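Ent-copalyl diphosphate synthase (Streptomyces platensis, PDB 5BP8) is a terpene cyclase of largely helical build, with a region of the squalene-hopene cyclase family in the C-terminal part of its chain. Local coordinates at residues R444-T449 against S490-W495; S401-T406 against A453-L458; V127-P132 against A171-V176; V121-G126 against A165-G170; S39-L44 against A223-L228. All coordinates share one frame; numbering follows the deposited sequence.

Interaction 1: residues R444-T449 against S490-W495; sequences RWQGTT and SYPGLW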
# COMPACT_ATOMS: atom_id res chain seq x y z
N ARG A 444 8.58 -5.56 12.00
CA ARG A 444 9.58 -6.20 11.17
C ARG A 444 10.97 -5.59 11.28
O ARG A 444 11.95 -6.30 11.55
CB ARG A 444 9.13 -6.18 9.70
CG ARG A 444 10.13 -6.89 8.81
CD ARG A 444 9.65 -7.04 7.38
NE ARG A 444 10.76 -7.52 6.55
CZ ARG A 444 10.64 -7.88 5.27
NH1 ARG A 444 9.47 -7.84 4.64
NH2 ARG A 444 11.71 -8.28 4.61
N TRP A 445 11.06 -4.29 11.02
CA TRP A 445 12.35 -3.58 11.01
C TRP A 445 12.56 -2.76 12.30
O TRP A 445 13.69 -2.43 12.66
CB TRP A 445 12.42 -2.69 9.80
CG TRP A 445 12.49 -3.42 8.52
CD1 TRP A 445 13.42 -4.35 8.16
CD2 TRP A 445 11.60 -3.32 7.41
NE1 TRP A 445 13.18 -4.82 6.90
CE2 TRP A 445 12.06 -4.20 6.41
CE3 TRP A 445 10.44 -2.57 7.16
CZ2 TRP A 445 11.43 -4.36 5.18
CZ3 TRP A 445 9.81 -2.70 5.92
CH2 TRP A 445 10.31 -3.60 4.95
N GLN A 446 11.47 -2.45 13.00
CA GLN A 446 11.51 -1.75 14.27
C GLN A 446 10.12 -1.95 14.88
O GLN A 446 9.19 -2.32 14.17
CB GLN A 446 11.72 -0.24 14.02
CG GLN A 446 10.55 0.38 13.28
CD GLN A 446 10.84 1.74 12.71
OE1 GLN A 446 10.76 1.94 11.49
NE2 GLN A 446 11.21 2.69 13.58
N GLY A 447 9.96 -1.65 16.15
CA GLY A 447 8.60 -1.54 16.69
C GLY A 447 7.80 -0.44 16.02
O GLY A 447 8.28 0.71 15.89
N THR A 448 6.57 -0.76 15.59
CA THR A 448 5.72 0.24 14.98
C THR A 448 4.35 0.22 15.63
O THR A 448 3.92 -0.80 16.17
CB THR A 448 5.51 0.00 13.47
OG1 THR A 448 4.86 -1.26 13.25
CG2 THR A 448 6.85 0.04 12.73
N THR A 449 3.69 1.34 15.56
CA THR A 449 2.27 1.45 15.99
C THR A 449 1.41 0.42 15.24
O THR A 449 0.67 -0.37 15.88
CB THR A 449 1.75 2.87 15.73
OG1 THR A 449 2.39 3.78 16.64
CG2 THR A 449 0.22 2.99 15.91
N SER A 490 4.89 10.08 11.20
CA SER A 490 6.05 9.26 10.87
C SER A 490 5.75 7.76 10.83
O SER A 490 6.64 6.95 10.82
CB SER A 490 7.17 9.55 11.88
OG SER A 490 7.53 10.92 11.80
N TYR A 491 4.47 7.38 10.78
CA TYR A 491 4.16 5.95 10.65
C TYR A 491 4.88 5.42 9.40
O TYR A 491 4.73 6.00 8.33
CB TYR A 491 2.66 5.74 10.43
CG TYR A 491 1.74 5.95 11.61
CD1 TYR A 491 2.20 5.96 12.93
CD2 TYR A 491 0.37 6.06 11.39
CE1 TYR A 491 1.31 6.11 13.99
CE2 TYR A 491 -0.52 6.21 12.44
CZ TYR A 491 -0.05 6.21 13.73
OH TYR A 491 -0.95 6.35 14.73
N PRO A 492 5.69 4.37 9.54
CA PRO A 492 6.40 3.87 8.34
C PRO A 492 5.46 3.23 7.32
O PRO A 492 4.47 2.60 7.72
CB PRO A 492 7.33 2.81 8.90
CG PRO A 492 7.42 3.09 10.35
CD PRO A 492 6.12 3.67 10.75
N GLY A 493 5.76 3.37 6.04
CA GLY A 493 5.03 2.69 5.00
C GLY A 493 5.39 1.22 4.94
O GLY A 493 6.57 0.86 4.87
N LEU A 494 4.38 0.35 5.01
CA LEU A 494 4.57 -1.09 4.96
C LEU A 494 3.70 -1.79 3.91
O LEU A 494 3.88 -2.97 3.64
CB LEU A 494 4.29 -1.68 6.33
CG LEU A 494 5.14 -1.20 7.52
CD1 LEU A 494 4.65 -1.85 8.78
CD2 LEU A 494 6.59 -1.56 7.28
N TRP A 495 2.73 -1.07 3.35
CA TRP A 495 1.85 -1.63 2.34
C TRP A 495 2.48 -1.59 0.97
O TRP A 495 3.00 -0.54 0.57
CB TRP A 495 0.52 -0.89 2.32
CG TRP A 495 -0.25 -1.04 3.59
CD1 TRP A 495 0.05 -0.51 4.79
CD2 TRP A 495 -1.47 -1.77 3.76
NE1 TRP A 495 -0.88 -0.87 5.71
CE2 TRP A 495 -1.84 -1.63 5.10
CE3 TRP A 495 -2.28 -2.52 2.90
CZ2 TRP A 495 -2.98 -2.25 5.64
CZ3 TRP A 495 -3.43 -3.14 3.44
CH2 TRP A 495 -3.76 -2.98 4.79
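Thr449 and Tyr491 mark the point where the loop 444-449 comes nearest to the loop 490-495, with a CA-CA separation of 7.2 Å; the touching parts run 127° apart, and no hydrogen bond joins them. Contact is therefore left to side chains, which meet at three places. At one end the indole of Trp445 lies against the leucine, CZ3 being 3.7 Å from Leu494 CD2 as the two side chains pass in opposite directions. CG of Trp445 stands beside its own backbone N and opposite the carbonyl carbon (chi1 -68°), while a face of the ring is covered by the neighbouring guanidinium, with Arg444 NE 3.2 Å above the plane and offset toward the rim. Asp68 binds both Arg444 NH2 and Trp445 NE1 through one oxygen, which should hold this pair in place. In the middle Pro492 presents its CG to two partners, Thr448 CG2 at 3.9 Å and the amide oxygen OE1 of Gln446 at 3.7 Å. At the other end the phenol of Tyr491 slants past Thr449, its CE1 lying 3.7 Å from Thr449 CB, and its OH is bonded to Asp486. Thr448 is the N-cap of helix 449-461: its side chain caps a backbone N there, and its OG1 is bonded to the Glu451 carboxylate. Leu494 and Trp495 together face Tyr501, a classic beta bulge. The loop 444-449 directly follows a Q-x-x-D-G-S-W-G sequence containing Trp442, which fits the QW motif known from squalene-hopene cyclases, where such motifs join successive helices of an alpha-alpha barrel.

Interaction 2: residues S401-T406 against A453-L458; sequences SPYYAT and AYMVQL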
# COMPACT_ATOMS: atom_id res chain seq x y z
N SER A 401 4.87 -6.78 6.20
CA SER A 401 4.94 -7.28 7.56
C SER A 401 4.22 -8.63 7.77
O SER A 401 3.05 -8.78 7.39
CB SER A 401 4.30 -6.27 8.51
OG SER A 401 4.37 -6.75 9.82
N PRO A 402 4.89 -9.59 8.41
CA PRO A 402 4.17 -10.80 8.79
C PRO A 402 3.13 -10.54 9.88
O PRO A 402 2.23 -11.40 10.11
CB PRO A 402 5.26 -11.71 9.30
CG PRO A 402 6.32 -10.81 9.81
CD PRO A 402 6.27 -9.57 8.96
N TYR A 403 3.23 -9.39 10.55
CA TYR A 403 2.26 -9.04 11.60
C TYR A 403 0.90 -8.74 11.00
O TYR A 403 -0.13 -9.12 11.59
CB TYR A 403 2.80 -7.93 12.51
CG TYR A 403 4.10 -8.41 13.12
CD1 TYR A 403 4.10 -9.40 14.13
CD2 TYR A 403 5.32 -7.97 12.64
CE1 TYR A 403 5.30 -9.88 14.64
CE2 TYR A 403 6.51 -8.44 13.16
CZ TYR A 403 6.50 -9.40 14.15
OH TYR A 403 7.71 -9.86 14.63
N TYR A 404 0.87 -8.09 9.83
CA TYR A 404 -0.40 -7.88 9.11
C TYR A 404 -1.01 -9.22 8.70
O TYR A 404 -2.20 -9.49 9.01
CB TYR A 404 -0.20 -7.04 7.85
CG TYR A 404 -1.47 -6.82 7.06
CD1 TYR A 404 -2.49 -6.06 7.59
CD2 TYR A 404 -1.65 -7.37 5.80
CE1 TYR A 404 -3.66 -5.84 6.88
CE2 TYR A 404 -2.83 -7.16 5.07
CZ TYR A 404 -3.83 -6.41 5.63
OH TYR A 404 -5.01 -6.12 5.00
N ALA A 405 -0.23 -10.02 7.98
CA ALA A 405 -0.73 -11.27 7.38
C ALA A 405 -1.21 -12.24 8.47
O ALA A 405 -2.33 -12.82 8.38
CB ALA A 405 0.33 -11.92 6.52
N THR A 406 -0.44 -12.32 9.55
CA THR A 406 -0.77 -13.26 10.63
C THR A 406 -2.04 -12.82 11.38
O THR A 406 -2.90 -13.66 11.71
CB THR A 406 0.41 -13.42 11.60
OG1 THR A 406 1.56 -13.85 10.85
CG2 THR A 406 0.10 -14.51 12.65
N ALA A 453 -0.23 -2.80 17.08
CA ALA A 453 -1.71 -2.81 17.11
C ALA A 453 -2.27 -4.12 16.62
O ALA A 453 -3.18 -4.68 17.27
CB ALA A 453 -2.29 -1.66 16.30
N TYR A 454 -1.72 -4.65 15.52
CA TYR A 454 -2.20 -5.94 15.00
C TYR A 454 -2.03 -7.08 16.00
O TYR A 454 -2.92 -7.93 16.14
CB TYR A 454 -1.53 -6.32 13.67
CG TYR A 454 -1.78 -5.32 12.54
CD1 TYR A 454 -2.94 -4.54 12.49
CD2 TYR A 454 -0.88 -5.22 11.49
CE1 TYR A 454 -3.17 -3.65 11.45
CE2 TYR A 454 -1.09 -4.33 10.45
CZ TYR A 454 -2.24 -3.55 10.43
OH TYR A 454 -2.48 -2.63 9.44
N MSE A 455 -0.88 -7.13 16.67
CA MSE A 455 -0.63 -8.19 17.65
C MSE A 455 -1.46 -8.05 18.89
O MSE A 455 -1.93 -9.06 19.44
CB MSE A 455 0.87 -8.28 17.97
CG MSE A 455 1.63 -8.78 16.75
SE MSE A 455 1.13 -10.58 16.13
CE MSE A 455 -0.13 -10.14 14.72
N VAL A 456 -1.67 -6.83 19.37
CA VAL A 456 -2.54 -6.64 20.53
C VAL A 456 -3.97 -7.14 20.21
O VAL A 456 -4.58 -7.88 21.02
CB VAL A 456 -2.54 -5.17 21.01
CG1 VAL A 456 -3.67 -4.90 21.98
CG2 VAL A 456 -1.20 -4.83 21.64
N GLN A 457 -4.47 -6.77 19.03
CA GLN A 457 -5.78 -7.26 18.58
C GLN A 457 -5.85 -8.77 18.50
O GLN A 457 -6.81 -9.36 18.98
CB GLN A 457 -6.13 -6.72 17.21
CG GLN A 457 -6.44 -5.25 17.17
CD GLN A 457 -6.93 -4.81 15.81
OE1 GLN A 457 -7.84 -5.43 15.24
NE2 GLN A 457 -6.34 -3.73 15.29
N LEU A 458 -4.84 -9.38 17.87
CA LEU A 458 -4.77 -10.83 17.75
C LEU A 458 -4.87 -11.48 19.12
O LEU A 458 -5.68 -12.40 19.32
CB LEU A 458 -3.48 -11.28 17.05
CG LEU A 458 -3.24 -12.78 16.91
CD1 LEU A 458 -4.44 -13.50 16.34
CD2 LEU A 458 -2.02 -13.07 16.03
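Met455, present as selenomethionine, bends round Tyr403 and touches both its ring and its backbone. The selenium lies at the ring's edge and in its plane, 5.1 Å from the centroid, which makes this a Met-aromatic contact, while the terminal CE comes within 3.3 Å of Tyr403 O. A chi1 of -68° brings CG to 3.7 Å from Tyr403 CD1, and the bends at the next two torsions then carry SE to the ring edge and CE to the carbonyl oxygen. Two rings also meet, obliquely: those of Tyr404 and Tyr454 are inclined at 55°, and Tyr454 CE2 reaches the edge of the Tyr404 ring, 3.6 Å from its CD1. Tyr454 CD2 also rests on Tyr404 CA, so ring and backbone pack together. The phenol of Tyr454 is bonded to Glu450, and the Tyr404 ring is stacked on His399. All of this is buried between two helices whose short segments run in the same general direction, 30° apart, with axes 9.1 Å from each other at the closest approach. That is consistent with two same-direction helices of the alpha-alpha barrel expected for this family; helix 422-435 comes between them along the chain and packs on both through Trp431 and Ala432. Helix 402-416 is well fastened at its start. Ser401, the N-cap, accepts a bond from Tyr403 N and is itself bonded to Glu451. Pro402 O, in the first turn, is gripped from opposite faces of its carbonyl plane by Thr406 N and Thr406 OG1, the hydroxyl at only 2.6 Å; the same OG1 is bonded to Trp394 N.

Interaction 3: residues V127-P132 against A171-V176; sequences VEFVAP and ALLAGV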
# COMPACT_ATOMS: atom_id res chain seq x y z
N VAL A 127 6.89 -4.08 -10.17
CA VAL A 127 8.35 -3.99 -10.14
C VAL A 127 9.02 -4.44 -11.47
O VAL A 127 10.03 -3.85 -11.89
CB VAL A 127 8.94 -4.73 -8.94
CG1 VAL A 127 8.70 -6.24 -9.00
CG2 VAL A 127 10.41 -4.43 -8.81
N GLU A 128 8.43 -5.43 -12.14
CA GLU A 128 8.90 -5.91 -13.44
C GLU A 128 8.78 -4.87 -14.55
O GLU A 128 9.35 -5.07 -15.63
CB GLU A 128 8.12 -7.15 -13.86
CG GLU A 128 8.23 -8.30 -12.89
CD GLU A 128 7.12 -9.33 -13.11
OE1 GLU A 128 5.92 -8.99 -12.95
OE2 GLU A 128 7.46 -10.47 -13.47
N PHE A 129 8.01 -3.82 -14.33
CA PHE A 129 7.93 -2.71 -15.28
C PHE A 129 8.73 -1.53 -14.79
O PHE A 129 9.55 -0.97 -15.51
CB PHE A 129 6.48 -2.32 -15.54
CG PHE A 129 5.64 -3.47 -16.04
CD1 PHE A 129 5.79 -3.91 -17.33
CD2 PHE A 129 4.78 -4.16 -15.19
CE1 PHE A 129 5.06 -5.00 -17.80
CE2 PHE A 129 4.05 -5.25 -15.64
CZ PHE A 129 4.18 -5.67 -16.95
N VAL A 130 8.45 -1.14 -13.55
CA VAL A 130 9.01 0.06 -12.96
C VAL A 130 10.55 0.01 -12.91
O VAL A 130 11.23 0.97 -13.31
CB VAL A 130 8.45 0.18 -11.53
CG1 VAL A 130 9.18 1.23 -10.73
CG2 VAL A 130 6.96 0.52 -11.61
N ALA A 131 11.09 -1.10 -12.43
CA ALA A 131 12.53 -1.18 -12.19
C ALA A 131 13.35 -1.17 -13.49
O ALA A 131 14.23 -0.31 -13.64
CB ALA A 131 12.86 -2.36 -11.30
N PRO A 132 12.99 -2.01 -14.48
CA PRO A 132 13.77 -1.90 -15.73
C PRO A 132 13.55 -0.61 -16.47
O PRO A 132 14.47 -0.11 -17.15
CB PRO A 132 13.30 -3.08 -16.59
CG PRO A 132 12.14 -3.68 -15.86
CD PRO A 132 12.10 -3.18 -14.46
N ALA A 171 12.45 -7.63 -20.73
CA ALA A 171 11.77 -8.30 -21.84
C ALA A 171 10.25 -8.12 -21.76
O ALA A 171 9.61 -7.79 -22.76
CB ALA A 171 12.13 -9.78 -21.89
N LEU A 172 9.67 -8.32 -20.57
CA LEU A 172 8.23 -8.13 -20.40
C LEU A 172 7.81 -6.67 -20.65
O LEU A 172 6.80 -6.40 -21.30
CB LEU A 172 7.76 -8.61 -19.05
CG LEU A 172 6.28 -8.47 -18.73
CD1 LEU A 172 5.43 -9.20 -19.75
CD2 LEU A 172 6.01 -9.00 -17.34
N LEU A 173 8.59 -5.73 -20.14
CA LEU A 173 8.32 -4.31 -20.40
C LEU A 173 8.31 -4.01 -21.90
O LEU A 173 7.42 -3.31 -22.40
CB LEU A 173 9.36 -3.43 -19.66
CG LEU A 173 9.32 -1.93 -19.92
CD1 LEU A 173 7.97 -1.35 -19.55
CD2 LEU A 173 10.45 -1.23 -19.14
N ALA A 174 9.29 -4.55 -22.62
CA ALA A 174 9.39 -4.35 -24.05
C ALA A 174 8.14 -4.89 -24.76
O ALA A 174 7.60 -4.26 -25.67
CB ALA A 174 10.66 -5.00 -24.59
N GLY A 175 7.67 -6.05 -24.31
CA GLY A 175 6.50 -6.68 -24.87
C GLY A 175 5.25 -5.86 -24.64
O GLY A 175 4.44 -5.69 -25.55
N VAL A 176 5.09 -5.33 -23.43
CA VAL A 176 3.93 -4.55 -23.11
C VAL A 176 3.97 -3.22 -23.84
O VAL A 176 2.93 -2.76 -24.32
CB VAL A 176 3.76 -4.38 -21.60
CG1 VAL A 176 2.66 -3.38 -21.29
CG2 VAL A 176 3.46 -5.73 -20.97
O HOH W 1 10.29 -6.33 -17.92
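Phe129 and Leu173, with CA atoms 5.4 Å apart, stand where helix 127-132 and helix 171-176 cross almost at a right angle (-97°), their axes approaching to 8.8 Å. This is orthogonal helix packing between the beginnings of two helices, and one phenylalanine supplies most of its apolar filling. The Phe129 ring reaches across from a chi1 of -57°, which swings CG away from the carbonyl carbon and lets the outer carbons of the ring meet the second helix. CE1 lies 3.6 Å from Val176 CG2 and also touches Leu172 CG, while CZ meets Leu172 CD2. Leu173 behaves differently, for its CA is at the ring's edge, close to the plane. Its two methyl groups then divide the work: CD1 lies 4.0 Å from Phe129 CD1, and CD2 extends to Phe129 O and to the backbone and ring of Pro132. That proline, lacking an N-H, lies at a kink where the helical bonding to the preceding turn is interrupted. The side chain of Glu128 touches Leu172 loosely, its carboxylate being engaged in a salt bridge with Arg345; a sulfate ion lies about 5 Å from this side chain. The polar link across the crossing is supplied by water. One water molecule accepts from Leu173 N, in the first turn of helix 171-179, at 2.9 Å and donates to Glu128 O at 2.8 Å, tying the two backbones together.

Interaction 4: residues V121-G126 against A165-G170; sequences VPDTIG and APDLDG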
# COMPACT_ATOMS: atom_id res chain seq x y z
N VAL A 121 15.05 -8.54 -4.46
CA VAL A 121 14.07 -7.67 -5.07
C VAL A 121 12.71 -8.10 -4.52
O VAL A 121 12.19 -9.13 -4.91
CB VAL A 121 14.08 -7.74 -6.61
CG1 VAL A 121 13.00 -6.81 -7.19
CG2 VAL A 121 15.46 -7.38 -7.18
N PRO A 122 12.16 -7.32 -3.58
CA PRO A 122 10.84 -7.67 -3.09
C PRO A 122 9.77 -7.52 -4.15
O PRO A 122 9.92 -6.75 -5.12
CB PRO A 122 10.58 -6.67 -1.95
CG PRO A 122 11.73 -5.71 -1.92
CD PRO A 122 12.80 -6.22 -2.83
N ASP A 123 8.68 -8.26 -3.96
CA ASP A 123 7.61 -8.26 -4.93
C ASP A 123 6.66 -7.10 -4.68
O ASP A 123 5.50 -7.28 -4.28
CB ASP A 123 6.90 -9.61 -4.92
CG ASP A 123 7.80 -10.73 -5.42
OD1 ASP A 123 8.48 -10.57 -6.46
OD2 ASP A 123 7.80 -11.80 -4.78
N THR A 124 7.15 -5.89 -4.95
CA THR A 124 6.32 -4.72 -4.88
C THR A 124 5.52 -4.69 -6.18
O THR A 124 5.81 -5.41 -7.15
CB THR A 124 7.14 -3.43 -4.70
OG1 THR A 124 8.20 -3.40 -5.65
CG2 THR A 124 7.72 -3.33 -3.31
N ILE A 125 4.50 -3.86 -6.21
CA ILE A 125 3.56 -3.90 -7.31
C ILE A 125 4.16 -3.29 -8.58
O ILE A 125 4.65 -2.15 -8.56
CB ILE A 125 2.24 -3.22 -6.96
CG1 ILE A 125 1.63 -3.89 -5.71
CG2 ILE A 125 1.28 -3.34 -8.14
CD1 ILE A 125 0.23 -3.38 -5.35
N GLY A 126 4.12 -4.04 -9.67
CA GLY A 126 4.64 -3.55 -10.97
C GLY A 126 6.17 -3.45 -11.09
O GLY A 126 6.69 -2.84 -12.02
N ALA A 165 19.01 -9.53 -11.61
CA ALA A 165 17.68 -9.92 -11.16
C ALA A 165 16.73 -10.11 -12.33
O ALA A 165 16.63 -9.26 -13.20
CB ALA A 165 17.12 -8.90 -10.20
N PRO A 166 16.04 -11.26 -12.36
CA PRO A 166 15.07 -11.52 -13.43
C PRO A 166 14.05 -10.41 -13.59
O PRO A 166 13.71 -10.05 -14.73
CB PRO A 166 14.39 -12.82 -12.96
CG PRO A 166 15.44 -13.53 -12.19
CD PRO A 166 16.22 -12.44 -11.49
N ASP A 167 13.59 -9.83 -12.47
CA ASP A 167 12.58 -8.75 -12.55
C ASP A 167 13.13 -7.48 -13.22
O ASP A 167 12.37 -6.63 -13.70
CB ASP A 167 12.07 -8.37 -11.15
CG ASP A 167 11.03 -9.35 -10.60
OD1 ASP A 167 10.47 -10.16 -11.37
OD2 ASP A 167 10.80 -9.31 -9.38
N LEU A 168 14.45 -7.33 -13.27
CA LEU A 168 15.00 -6.18 -13.94
C LEU A 168 15.35 -6.45 -15.42
O LEU A 168 15.86 -5.58 -16.09
CB LEU A 168 16.19 -5.62 -13.17
CG LEU A 168 15.74 -4.63 -12.09
CD1 LEU A 168 14.94 -5.32 -11.00
CD2 LEU A 168 16.93 -3.88 -11.51
N ASP A 169 15.04 -7.65 -15.90
CA ASP A 169 15.38 -8.05 -17.26
C ASP A 169 14.83 -7.14 -18.39
O ASP A 169 15.53 -6.87 -19.37
CB ASP A 169 14.93 -9.51 -17.47
CG ASP A 169 15.01 -9.93 -18.89
OD1 ASP A 169 13.97 -9.93 -19.54
OD2 ASP A 169 16.13 -10.20 -19.36
N GLY A 170 13.59 -6.69 -18.31
CA GLY A 170 13.14 -5.72 -19.37
C GLY A 170 12.41 -6.32 -20.58
O GLY A 170 11.78 -5.59 -21.35
O HOH W 2 11.19 -10.46 -7.08
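Val121 makes the apolar share of this contact, sending its two methyl groups in different directions toward the facing loop. CG2 meets the methyl of Ala165, 3.8 Å from its CB, and more loosely Leu168 CD1. With CG1 standing opposite the backbone N (chi1 179°), the other branch is turned to the carboxylate of Asp167, 4.0 Å from OD2. Leu72 of helix 72-86 packs on both Val121 and Leu168 and so joins the same apolar patch.

The charged share is a meeting of like groups. Asp123, at the centre of an inverse gamma turn, brings OD1 to within 3.9 Å of Asp167 OD2, with the carboxylate planes 66° apart and the side chains crossing at about a right angle.

A water molecule provides the hydrogen bonds. It lies 2.7 Å from Val121 O and 2.6 Å from Asp167 OD2, placed to donate to either, and Asp123 OD1 is 2.8 Å from it as well. Since acceptors outnumber its protons, not all can be served at once. Both loops end in a glycine N-cap, Gly126 before helix 127-144 and Gly170 before helix 171-179, so the contact lies just ahead of two helix starts. With two aspartates so close, one of them may hold a proton more readily than an isolated carboxylate would; the water, and the position near the surface, would soften their repulsion.

Interaction 5: residues S39-L44 against A223-L228; sequences SLAPWL and ATAAWL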
# COMPACT_ATOMS: atom_id res chain seq x y z
N SER A 39 10.85 14.12 -12.06
CA SER A 39 11.33 13.74 -13.39
C SER A 39 10.35 14.11 -14.50
O SER A 39 10.75 14.63 -15.56
CB SER A 39 11.60 12.24 -13.42
OG SER A 39 12.31 11.89 -14.59
N LEU A 40 9.07 13.84 -14.27
CA LEU A 40 8.05 13.94 -15.32
C LEU A 40 7.25 15.23 -15.34
O LEU A 40 6.69 15.55 -16.39
CB LEU A 40 7.05 12.79 -15.20
CG LEU A 40 7.66 11.39 -15.30
CD1 LEU A 40 6.61 10.33 -15.02
CD2 LEU A 40 8.37 11.13 -16.62
N ALA A 41 7.19 15.95 -14.22
CA ALA A 41 6.31 17.11 -14.09
C ALA A 41 6.98 18.31 -13.41
O ALA A 41 6.53 18.77 -12.38
CB ALA A 41 5.01 16.71 -13.39
N PRO A 42 8.09 18.79 -13.98
CA PRO A 42 8.79 19.93 -13.39
C PRO A 42 7.94 21.22 -13.44
O PRO A 42 8.21 22.15 -12.70
CB PRO A 42 10.05 20.06 -14.25
CG PRO A 42 9.67 19.44 -15.55
CD PRO A 42 8.72 18.34 -15.22
N TRP A 43 6.91 21.22 -14.29
CA TRP A 43 5.93 22.35 -14.39
C TRP A 43 5.05 22.52 -13.15
O TRP A 43 4.51 23.58 -12.87
CB TRP A 43 5.04 22.17 -15.65
CG TRP A 43 4.27 20.88 -15.65
CD1 TRP A 43 4.63 19.74 -16.27
CD2 TRP A 43 3.05 20.60 -14.96
NE1 TRP A 43 3.72 18.76 -16.02
CE2 TRP A 43 2.75 19.25 -15.19
CE3 TRP A 43 2.19 21.34 -14.15
CZ2 TRP A 43 1.61 18.63 -14.69
CZ3 TRP A 43 1.06 20.72 -13.63
CH2 TRP A 43 0.78 19.38 -13.90
N LEU A 44 4.92 21.44 -12.38
CA LEU A 44 3.99 21.41 -11.27
C LEU A 44 4.50 22.12 -10.04
O LEU A 44 5.67 21.97 -9.67
CB LEU A 44 3.73 19.92 -10.91
CG LEU A 44 2.76 19.63 -9.77
CD1 LEU A 44 1.36 20.06 -10.09
CD2 LEU A 44 2.79 18.12 -9.48
N ALA A 223 1.51 8.16 -12.84
CA ALA A 223 0.84 7.71 -14.07
C ALA A 223 0.11 8.89 -14.72
O ALA A 223 0.07 9.01 -15.95
CB ALA A 223 -0.13 6.57 -13.77
N THR A 224 -0.49 9.74 -13.87
CA THR A 224 -1.21 10.91 -14.34
C THR A 224 -0.27 11.88 -15.02
O THR A 224 -0.60 12.45 -16.08
CB THR A 224 -1.99 11.62 -13.20
OG1 THR A 224 -2.84 10.68 -12.51
CG2 THR A 224 -2.85 12.75 -13.75
N ALA A 225 0.92 12.07 -14.46
CA ALA A 225 1.93 12.92 -15.07
C ALA A 225 2.34 12.37 -16.45
O ALA A 225 2.54 13.13 -17.39
CB ALA A 225 3.15 13.04 -14.16
N ALA A 226 2.50 11.06 -16.55
CA ALA A 226 2.91 10.43 -17.81
C ALA A 226 1.82 10.61 -18.87
O ALA A 226 2.09 10.91 -20.04
CB ALA A 226 3.22 8.94 -17.58
N TRP A 227 0.58 10.47 -18.44
CA TRP A 227 -0.58 10.57 -19.33
C TRP A 227 -0.72 12.00 -19.86
O TRP A 227 -0.93 12.20 -21.06
CB TRP A 227 -1.85 10.14 -18.59
CG TRP A 227 -3.08 9.97 -19.46
CD1 TRP A 227 -3.57 8.81 -19.99
CD2 TRP A 227 -3.97 11.01 -19.88
NE1 TRP A 227 -4.71 9.06 -20.71
CE2 TRP A 227 -4.97 10.41 -20.69
CE3 TRP A 227 -4.00 12.40 -19.69
CZ2 TRP A 227 -6.01 11.15 -21.28
CZ3 TRP A 227 -5.05 13.15 -20.29
CH2 TRP A 227 -6.03 12.50 -21.08
N LEU A 228 -0.56 12.98 -18.99
CA LEU A 228 -0.68 14.40 -19.36
C LEU A 228 0.42 14.87 -20.29
O LEU A 228 0.22 15.81 -21.05
CB LEU A 228 -0.62 15.28 -18.11
CG LEU A 228 -1.87 15.24 -17.23
CD1 LEU A 228 -1.60 15.82 -15.85
CD2 LEU A 228 -3.08 15.92 -17.86
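A helix end and the type I beta turn after it, from Ala41 to Leu44, form one side of this contact; the other is helix 221-228, represented by Ala225, Ala226 and Leu228. Helix 31-40 stops at Leu40, Ala41 leaves helical geometry, and the turn is closed by a bond from Leu44 N to Ala41 O of 3.1 Å. The small side chain of Ala225 lets the backbones come close, with the CA atoms of Ala41 and Ala225 6.1 Å apart. Its methyl receives two neighbours: Leu40 CB at 4.0 Å and Ala41 CB at 4.2 Å. Beyond its CB, Leu40 has CG opposite its carbonyl carbon (chi1 -59°), and from there its CD1 continues along the helix to Ala226, lying 4.4 Å from the backbone N there. No hydrogen bond crosses between the segments, and the fit is purely apolar. Leu40 and Ala226 also share a neighbour in Glu194 of the short helix 193-196, while Leu242 of helix 237-249 touches both Trp43 and Leu228. The contact thus brings the end of an early helix into a cluster with three later ones. Trp43, within the turn, carries Leu44 CB over one face, 3.8 Å above the ring plane and offset toward the rim. Its benzo ring leans toward the second helix, where CZ2 stands 4.4 Å from Leu228 CD1.

The five contacts form two groups and one outlier. Interactions 1 and 2, with centres 12 Å apart, alternate along the chain inside the squalene-hopene cyclase-like region and touch where Trp495 meets Tyr404 and Tyr454; helix 449-461 is shared, beginning in interaction 1 and packing in interaction 2. Interactions 3 and 4, centres only 8 Å apart, alternate likewise: the loops of interaction 4 lead into the helices crossing in interaction 3, and Asp167 and Leu168 rest on Glu128, Ala131 and Pro132. The segments of interaction 5 bracket interactions 3 and 4 in sequence, its centre about 20 Å from that of interaction 3. With the centres of interactions 2 and 5 some 37 Å apart, earlier and later parts are each bound together locally.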